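Local atomic coordinates of nucleoid-associated protein HP_0035 (Helicobacter pylori, PDB entry 3F42), a protein that probably binds DNA as a homodimer and alters its conformation, and may take part in nucleoid organisation, DNA protection and control of gene expression. Residues F44-G48 with G77-V81; G38-V42 with L53-L59. One frame throughout, in Å; residues are numbered along the deposited sequence.

Contact 1 of 2, residues F44-G48 with G77-V81; sequences FNGLG and GYKAV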
ATOM      1  N   PHE A  44     -10.741 -11.239 -23.466  1.00 17.24           N
ATOM      2  CA  PHE A  44     -10.646 -10.769 -22.100  1.00 17.67           C
ATOM      3  C   PHE A  44      -9.882  -9.472 -22.061  1.00 18.44           C
ATOM      4  O   PHE A  44      -8.944  -9.277 -22.851  1.00 19.71           O
ATOM      5  CB  PHE A  44      -9.840 -11.762 -21.280  1.00 17.87           C
ATOM      6  CG  PHE A  44     -10.552 -13.079 -21.032  1.00 17.85           C
ATOM      7  CD1 PHE A  44     -11.403 -13.209 -19.940  1.00 21.06           C
ATOM      8  CD2 PHE A  44     -10.354 -14.182 -21.877  1.00 19.19           C
ATOM      9  CE1 PHE A  44     -12.061 -14.409 -19.671  1.00 21.29           C
ATOM     10  CE2 PHE A  44     -11.018 -15.411 -21.601  1.00 17.07           C
ATOM     11  CZ  PHE A  44     -11.868 -15.503 -20.490  1.00 19.22           C
ATOM     12  N   ASN A  45     -10.212  -8.638 -21.090  1.00 17.36           N
ATOM     13  CA  ASN A  45      -9.264  -7.569 -20.765  1.00 17.26           C
ATOM     14  C   ASN A  45      -8.230  -8.066 -19.752  1.00 16.75           C
ATOM     15  O   ASN A  45      -8.304  -9.202 -19.262  1.00 18.15           O
ATOM     16  CB  ASN A  45      -9.997  -6.289 -20.345  1.00 15.62           C
ATOM     17  CG  ASN A  45     -10.692  -6.393 -18.990  1.00 16.96           C
ATOM     18  OD1 ASN A  45     -10.369  -7.235 -18.134  1.00 16.78           O
ATOM     19  ND2 ASN A  45     -11.680  -5.525 -18.792  1.00 18.66           N
ATOM     20  N   GLY A  46      -7.252  -7.218 -19.440  1.00 17.21           N
ATOM     21  CA  GLY A  46      -6.153  -7.624 -18.591  1.00 18.08           C
ATOM     22  C   GLY A  46      -6.509  -7.686 -17.123  1.00 17.86           C
ATOM     23  O   GLY A  46      -5.670  -8.068 -16.296  1.00 18.30           O
ATOM     24  N   LEU A  47      -7.755  -7.364 -16.791  1.00 17.98           N
ATOM     25  CA  LEU A  47      -8.275  -7.616 -15.431  1.00 17.87           C
ATOM     26  C   LEU A  47      -8.878  -9.012 -15.372  1.00 18.94           C
ATOM     27  O   LEU A  47      -9.238  -9.496 -14.298  1.00 18.44           O
ATOM     28  CB  LEU A  47      -9.370  -6.612 -15.049  1.00 18.21           C
ATOM     29  CG  LEU A  47      -8.962  -5.144 -15.158  1.00 18.23           C
ATOM     30  CD1 LEU A  47     -10.124  -4.231 -14.698  1.00 19.91           C
ATOM     31  CD2 LEU A  47      -7.735  -4.879 -14.306  1.00 19.38           C
ATOM     32  N   GLY A  48      -9.008  -9.660 -16.514  1.00 17.53           N
ATOM     33  CA  GLY A  48      -9.656 -10.988 -16.571  1.00 17.43           C
ATOM     34  C   GLY A  48     -11.149 -10.968 -16.794  1.00 17.70           C
ATOM     35  O   GLY A  48     -11.818 -12.013 -16.740  1.00 21.03           O
ATOM     36  N   GLY A  77      -7.822 -18.485 -22.215  1.00 18.52           N
ATOM     37  CA  GLY A  77      -7.837 -17.047 -21.906  1.00 18.49           C
ATOM     38  C   GLY A  77      -7.626 -16.718 -20.436  1.00 18.11           C
ATOM     39  O   GLY A  77      -6.800 -15.842 -20.120  1.00 18.01           O
ATOM     40  N   TYR A  78      -8.358 -17.393 -19.547  1.00 17.42           N
ATOM     41  CA  TYR A  78      -8.177 -17.222 -18.093  1.00 17.43           C
ATOM     42  C   TYR A  78      -6.739 -17.555 -17.692  1.00 17.42           C
ATOM     43  O   TYR A  78      -6.142 -16.820 -16.891  1.00 17.78           O
ATOM     44  CB  TYR A  78      -9.155 -18.086 -17.249  1.00 17.46           C
ATOM     45  CG  TYR A  78     -10.579 -17.539 -17.204  1.00 18.88           C
ATOM     46  CD1 TYR A  78     -10.848 -16.272 -16.670  1.00 19.08           C
ATOM     47  CD2 TYR A  78     -11.662 -18.297 -17.708  1.00 18.48           C
ATOM     48  CE1 TYR A  78     -12.164 -15.746 -16.661  1.00 14.14           C
ATOM     49  CE2 TYR A  78     -12.965 -17.808 -17.687  1.00 16.97           C
ATOM     50  CZ  TYR A  78     -13.215 -16.548 -17.165  1.00 18.27           C
ATOM     51  OH  TYR A  78     -14.464 -16.019 -17.163  1.00 17.94           O
ATOM     52  N   LYS A  79      -6.184 -18.662 -18.204  1.00 16.59           N
ATOM     53  CA  LYS A  79      -4.816 -19.041 -17.843  1.00 18.22           C
ATOM     54  C   LYS A  79      -3.843 -17.932 -18.301  1.00 17.54           C
ATOM     55  O   LYS A  79      -2.934 -17.546 -17.554  1.00 16.95           O
ATOM     56  CB  LYS A  79      -4.442 -20.394 -18.482  1.00 19.01           C
ATOM     57  CG  LYS A  79      -3.129 -21.027 -17.993  1.00 22.24           C
ATOM     58  CD  LYS A  79      -2.784 -22.317 -18.828  1.00 24.75           C
ATOM     59  CE  LYS A  79      -1.394 -22.918 -18.466  1.00 30.99           C
ATOM     60  NZ  LYS A  79      -0.760 -23.687 -19.592  1.00 34.85           N
ATOM     61  N   ALA A  80      -4.039 -17.434 -19.526  1.00 18.21           N
ATOM     62  CA  ALA A  80      -3.168 -16.401 -20.074  1.00 18.08           C
ATOM     63  C   ALA A  80      -3.197 -15.118 -19.262  1.00 19.54           C
ATOM     64  O   ALA A  80      -2.124 -14.557 -18.919  1.00 18.14           O
ATOM     65  CB  ALA A  80      -3.448 -16.155 -21.554  1.00 19.39           C
ATOM     66  N   VAL A  81      -4.400 -14.654 -18.926  1.00 17.85           N
ATOM     67  CA  VAL A  81      -4.493 -13.435 -18.150  1.00 18.99           C
ATOM     68  C   VAL A  81      -3.903 -13.630 -16.747  1.00 18.36           C
ATOM     69  O   VAL A  81      -3.167 -12.752 -16.257  1.00 18.57           O
ATOM     70  CB  VAL A  81      -5.930 -12.929 -18.093  1.00 18.14           C
ATOM     71  CG1 VAL A  81      -6.015 -11.729 -17.159  1.00 20.76           C
ATOM     72  CG2 VAL A  81      -6.383 -12.530 -19.508  1.00 22.61           C
TER
HETATM   73  O   HOH W   1     -14.470 -13.280 -16.763  1.00 20.36           O
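F44 drives the edge of its ring into one face of Y78, an edge-to-face pair with centroids 4.6 Å apart and planes at 59°. The touching is done by F44 CE1, which sits 3.3 Å from Y78 CE1 and above the rim of the tyrosine ring rather than its middle; F44 CZ follows along the same face. The CD2–CE2 side of the phenylalanine ring meets the helix backbone, F44 CE2 lying 3.6 Å from G77 CA. G77, with no side chain, lets the ring come right up to the helix. V81 packs against the turn and the strand end with both branches. With CG1 anti to the backbone N (chi1 174°), that methyl reaches G48 N at 3.7 Å, while CG2 leans against F44 CB at 4.0 Å. A type I beta turn, N45 to G48, links strand 40-45 to strand 50-55 in a beta hairpin and packs against helix 63-93. An Asx turn braces it: N45 OD1 accepts L47 N at 2.9 Å, the donor standing above the carbonyl plane. No direct hydrogen bond joins the two segments; a water does so instead, donating to G48 O and accepting from Y78 OH at 2.8 Å. Packing is looser around G46 and L47, both partly exposed. L47 points away from 77-81, and its side chain lies against helix 5-27, while L47 O is hydrogen-bonded to Y78 OH of the second subunit.

Contact 2 of 2, residues G38-V42 with L53-L59; sequences GMVSV and LQIDDSL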
ATOM      1  N   GLY A  38     -11.332 -21.924 -34.940  1.00 22.20           N
ATOM      2  CA  GLY A  38     -11.736 -20.523 -35.054  1.00 22.72           C
ATOM      3  C   GLY A  38     -13.227 -20.255 -34.916  1.00 22.60           C
ATOM      4  O   GLY A  38     -13.649 -19.088 -35.009  1.00 23.46           O
HETATM    5  N   MSE A  39     -14.035 -21.287 -34.696  1.00 20.73           N
HETATM    6  CA  MSE A  39     -15.489 -21.116 -34.561  0.70 20.92           C
HETATM    7  C   MSE A  39     -15.907 -20.518 -33.227  1.00 21.16           C
HETATM    8  O   MSE A  39     -17.046 -20.089 -33.066  1.00 20.96           O
HETATM    9  CB  MSE A  39     -16.221 -22.443 -34.782  0.70 21.86           C
HETATM   10  CG  MSE A  39     -16.050 -22.981 -36.177  0.70 22.81           C
HETATM   11 SE   MSE A  39     -17.178 -24.542 -36.448  0.50 33.06          SE
HETATM   12  CE  MSE A  39     -16.293 -25.809 -35.277  0.70 27.42           C
ATOM     13  N   VAL A  40     -14.985 -20.527 -32.260  1.00 19.89           N
ATOM     14  CA  VAL A  40     -15.237 -19.848 -30.980  1.00 19.73           C
ATOM     15  C   VAL A  40     -14.138 -18.815 -30.785  1.00 19.62           C
ATOM     16  O   VAL A  40     -12.979 -19.128 -30.981  1.00 18.74           O
ATOM     17  CB  VAL A  40     -15.261 -20.840 -29.802  1.00 20.07           C
ATOM     18  CG1 VAL A  40     -15.225 -20.106 -28.442  1.00 20.53           C
ATOM     19  CG2 VAL A  40     -16.503 -21.727 -29.854  1.00 20.92           C
ATOM     20  N   SER A  41     -14.509 -17.594 -30.385  1.00 18.52           N
ATOM     21  CA  SER A  41     -13.532 -16.571 -30.056  1.00 19.40           C
ATOM     22  C   SER A  41     -13.974 -15.948 -28.747  1.00 19.33           C
ATOM     23  O   SER A  41     -15.161 -15.572 -28.602  1.00 20.57           O
ATOM     24  CB  SER A  41     -13.481 -15.504 -31.130  1.00 20.29           C
ATOM     25  OG  SER A  41     -12.380 -14.642 -30.865  1.00 21.54           O
ATOM     26  N   VAL A  42     -13.032 -15.808 -27.823  1.00 17.93           N
ATOM     27  CA  VAL A  42     -13.318 -15.078 -26.575  1.00 17.89           C
ATOM     28  C   VAL A  42     -12.283 -13.988 -26.391  1.00 17.36           C
ATOM     29  O   VAL A  42     -11.135 -14.167 -26.767  1.00 19.46           O
ATOM     30  CB  VAL A  42     -13.390 -15.965 -25.329  1.00 17.27           C
ATOM     31  CG1 VAL A  42     -14.503 -17.006 -25.520  1.00 20.62           C
ATOM     32  CG2 VAL A  42     -12.022 -16.653 -25.073  1.00 19.42           C
ATOM     33  N   LEU A  53     -17.534 -12.352 -26.831  1.00 20.27           N
ATOM     34  CA  LEU A  53     -17.710 -13.811 -26.946  1.00 21.78           C
ATOM     35  C   LEU A  53     -18.472 -13.991 -28.256  1.00 22.91           C
ATOM     36  O   LEU A  53     -19.544 -13.365 -28.438  1.00 23.29           O
ATOM     37  CB  LEU A  53     -18.485 -14.316 -25.724  1.00 22.67           C
ATOM     38  CG  LEU A  53     -18.653 -15.820 -25.519  1.00 26.34           C
ATOM     39  CD1 LEU A  53     -18.761 -16.137 -24.033  1.00 27.34           C
ATOM     40  CD2 LEU A  53     -19.918 -16.260 -26.193  1.00 24.44           C
ATOM     41  N   GLN A  54     -17.876 -14.740 -29.200  1.00 22.47           N
ATOM     42  CA  GLN A  54     -18.491 -14.973 -30.520  1.00 23.19           C
ATOM     43  C   GLN A  54     -18.393 -16.446 -30.900  1.00 22.42           C
ATOM     44  O   GLN A  54     -17.320 -17.062 -30.789  1.00 22.03           O
ATOM     45  CB  GLN A  54     -17.867 -14.102 -31.611  1.00 23.65           C
ATOM     46  CG  GLN A  54     -18.112 -12.539 -31.445  1.00 27.68           C
ATOM     47  CD  GLN A  54     -19.605 -12.108 -31.468  1.00 32.34           C
ATOM     48  OE1 GLN A  54     -20.404 -12.642 -32.239  1.00 34.63           O
ATOM     49  NE2 GLN A  54     -19.968 -11.128 -30.621  1.00 31.27           N
ATOM     50  N   ILE A  55     -19.539 -16.985 -31.320  1.00 21.20           N
ATOM     51  CA  ILE A  55     -19.700 -18.416 -31.591  1.00 20.20           C
ATOM     52  C   ILE A  55     -20.255 -18.520 -33.022  1.00 20.45           C
ATOM     53  O   ILE A  55     -21.248 -17.854 -33.338  1.00 20.46           O
ATOM     54  CB  ILE A  55     -20.713 -19.042 -30.599  1.00 21.07           C
ATOM     55  CG1 ILE A  55     -20.233 -18.873 -29.157  1.00 19.48           C
ATOM     56  CG2 ILE A  55     -20.980 -20.543 -30.942  1.00 19.51           C
ATOM     57  CD1 ILE A  55     -21.304 -19.122 -28.103  1.00 20.13           C
ATOM     58  N   ASP A  56     -19.633 -19.344 -33.872  1.00 20.87           N
ATOM     59  CA  ASP A  56     -20.129 -19.538 -35.251  1.00 21.91           C
ATOM     60  C   ASP A  56     -21.503 -20.170 -35.216  1.00 21.36           C
ATOM     61  O   ASP A  56     -21.750 -21.054 -34.407  1.00 21.73           O
ATOM     62  CB  ASP A  56     -19.176 -20.407 -36.054  1.00 22.31           C
ATOM     63  CG  ASP A  56     -19.492 -20.388 -37.539  1.00 26.13           C
ATOM     64  OD1 ASP A  56     -18.941 -19.531 -38.241  1.00 30.89           O
ATOM     65  OD2 ASP A  56     -20.330 -21.186 -37.993  1.00 25.00           O
ATOM     66  N   ASP A  57     -22.417 -19.695 -36.076  1.00 21.01           N
ATOM     67  CA  ASP A  57     -23.762 -20.266 -36.115  1.00 21.58           C
ATOM     68  C   ASP A  57     -23.744 -21.789 -36.293  1.00 21.35           C
ATOM     69  O   ASP A  57     -24.678 -22.462 -35.857  1.00 22.25           O
ATOM     70  CB  ASP A  57     -24.613 -19.650 -37.239  1.00 21.29           C
ATOM     71  CG  ASP A  57     -25.126 -18.265 -36.921  1.00 23.72           C
ATOM     72  OD1 ASP A  57     -25.113 -17.811 -35.751  1.00 23.33           O
ATOM     73  OD2 ASP A  57     -25.590 -17.615 -37.884  1.00 24.75           O
ATOM     74  N   SER A  58     -22.701 -22.340 -36.920  1.00 21.81           N
ATOM     75  CA  SER A  58     -22.646 -23.800 -37.168  1.00 22.97           C
ATOM     76  C   SER A  58     -22.654 -24.605 -35.883  1.00 23.09           C
ATOM     77  O   SER A  58     -23.210 -25.705 -35.827  1.00 22.84           O
ATOM     78  CB  SER A  58     -21.447 -24.190 -38.027  1.00 23.77           C
ATOM     79  OG  SER A  58     -20.245 -23.727 -37.449  1.00 26.30           O
ATOM     80  N   LEU A  59     -22.076 -24.031 -34.828  1.00 22.11           N
ATOM     81  CA  LEU A  59     -22.011 -24.704 -33.539  1.00 22.15           C
ATOM     82  C   LEU A  59     -23.356 -24.797 -32.846  1.00 22.12           C
ATOM     83  O   LEU A  59     -23.522 -25.598 -31.923  1.00 23.59           O
ATOM     84  CB  LEU A  59     -20.943 -24.056 -32.623  1.00 22.01           C
ATOM     85  CG  LEU A  59     -19.483 -24.393 -32.982  1.00 22.44           C
ATOM     86  CD1 LEU A  59     -18.458 -23.539 -32.180  1.00 18.98           C
ATOM     87  CD2 LEU A  59     -19.177 -25.872 -32.783  1.00 24.78           C
TER
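S41 and Q54 form the hydrogen-bonded pair of this antiparallel ladder, each giving its N-H to the other's carbonyl: S41 N to Q54 O and Q54 N to S41 O, both 2.9 Å. Two residues further, D56 N donates to M39 O at 2.8 Å, carrying the ladder past the last strand residue. M39 O also receives a CA-H...O contact from I55 CA. V40–I55 and V42–L53 are the flanking non-hydrogen-bonded pairs. Beyond the strand D56 opens an Asx turn: with CG anti to the backbone N (chi1 -168°), OD2 accepts both S58 N, at 2.8 Å, and S58 OG, at 2.6 Å, from opposite faces of the carboxylate plane. L59 N is satisfied by D56 O. In the folded-back L59, CD1 touches both V40 CG2, 3.5 Å away, and M39 CB. M39, a selenomethionine, is modelled in two conformers; in the one described CE turns toward L59 CD2 and SE approaches S58 OG, and both contacts are tentative. S41 OG is hydrogen-bonded to K34 NZ, and Q54 NE2 to D52 OD1. At the start of the middle strand M39 and V40 together face S35 in a classic beta bulge; V40, V42 and L59 lie against helix 63-93, and K63 of the second subunit reaches I55 O and D57.

Overall arrangement
Contacts 1 and 2 lie about 18 Å apart, centre to centre, and share strand 40-45, the middle strand of the three-stranded antiparallel sheet. Their segments alternate along the chain: 38-42, then 44-48, then 53-59, then 77-81. Contact 2 pairs the start of the middle strand with the end of strand 50-55 and the chain just after it, whereas contact 1 sets the other end of the middle strand, with its turn, on helix 63-93 near the centre of the chain. Contact 1 thus ties sheet to helix, and contact 2 ties strand to neighbouring strand. Both contacts also touch the second subunit, consistent with the homodimer in which this YbaB/EbfC family protein probably binds DNA.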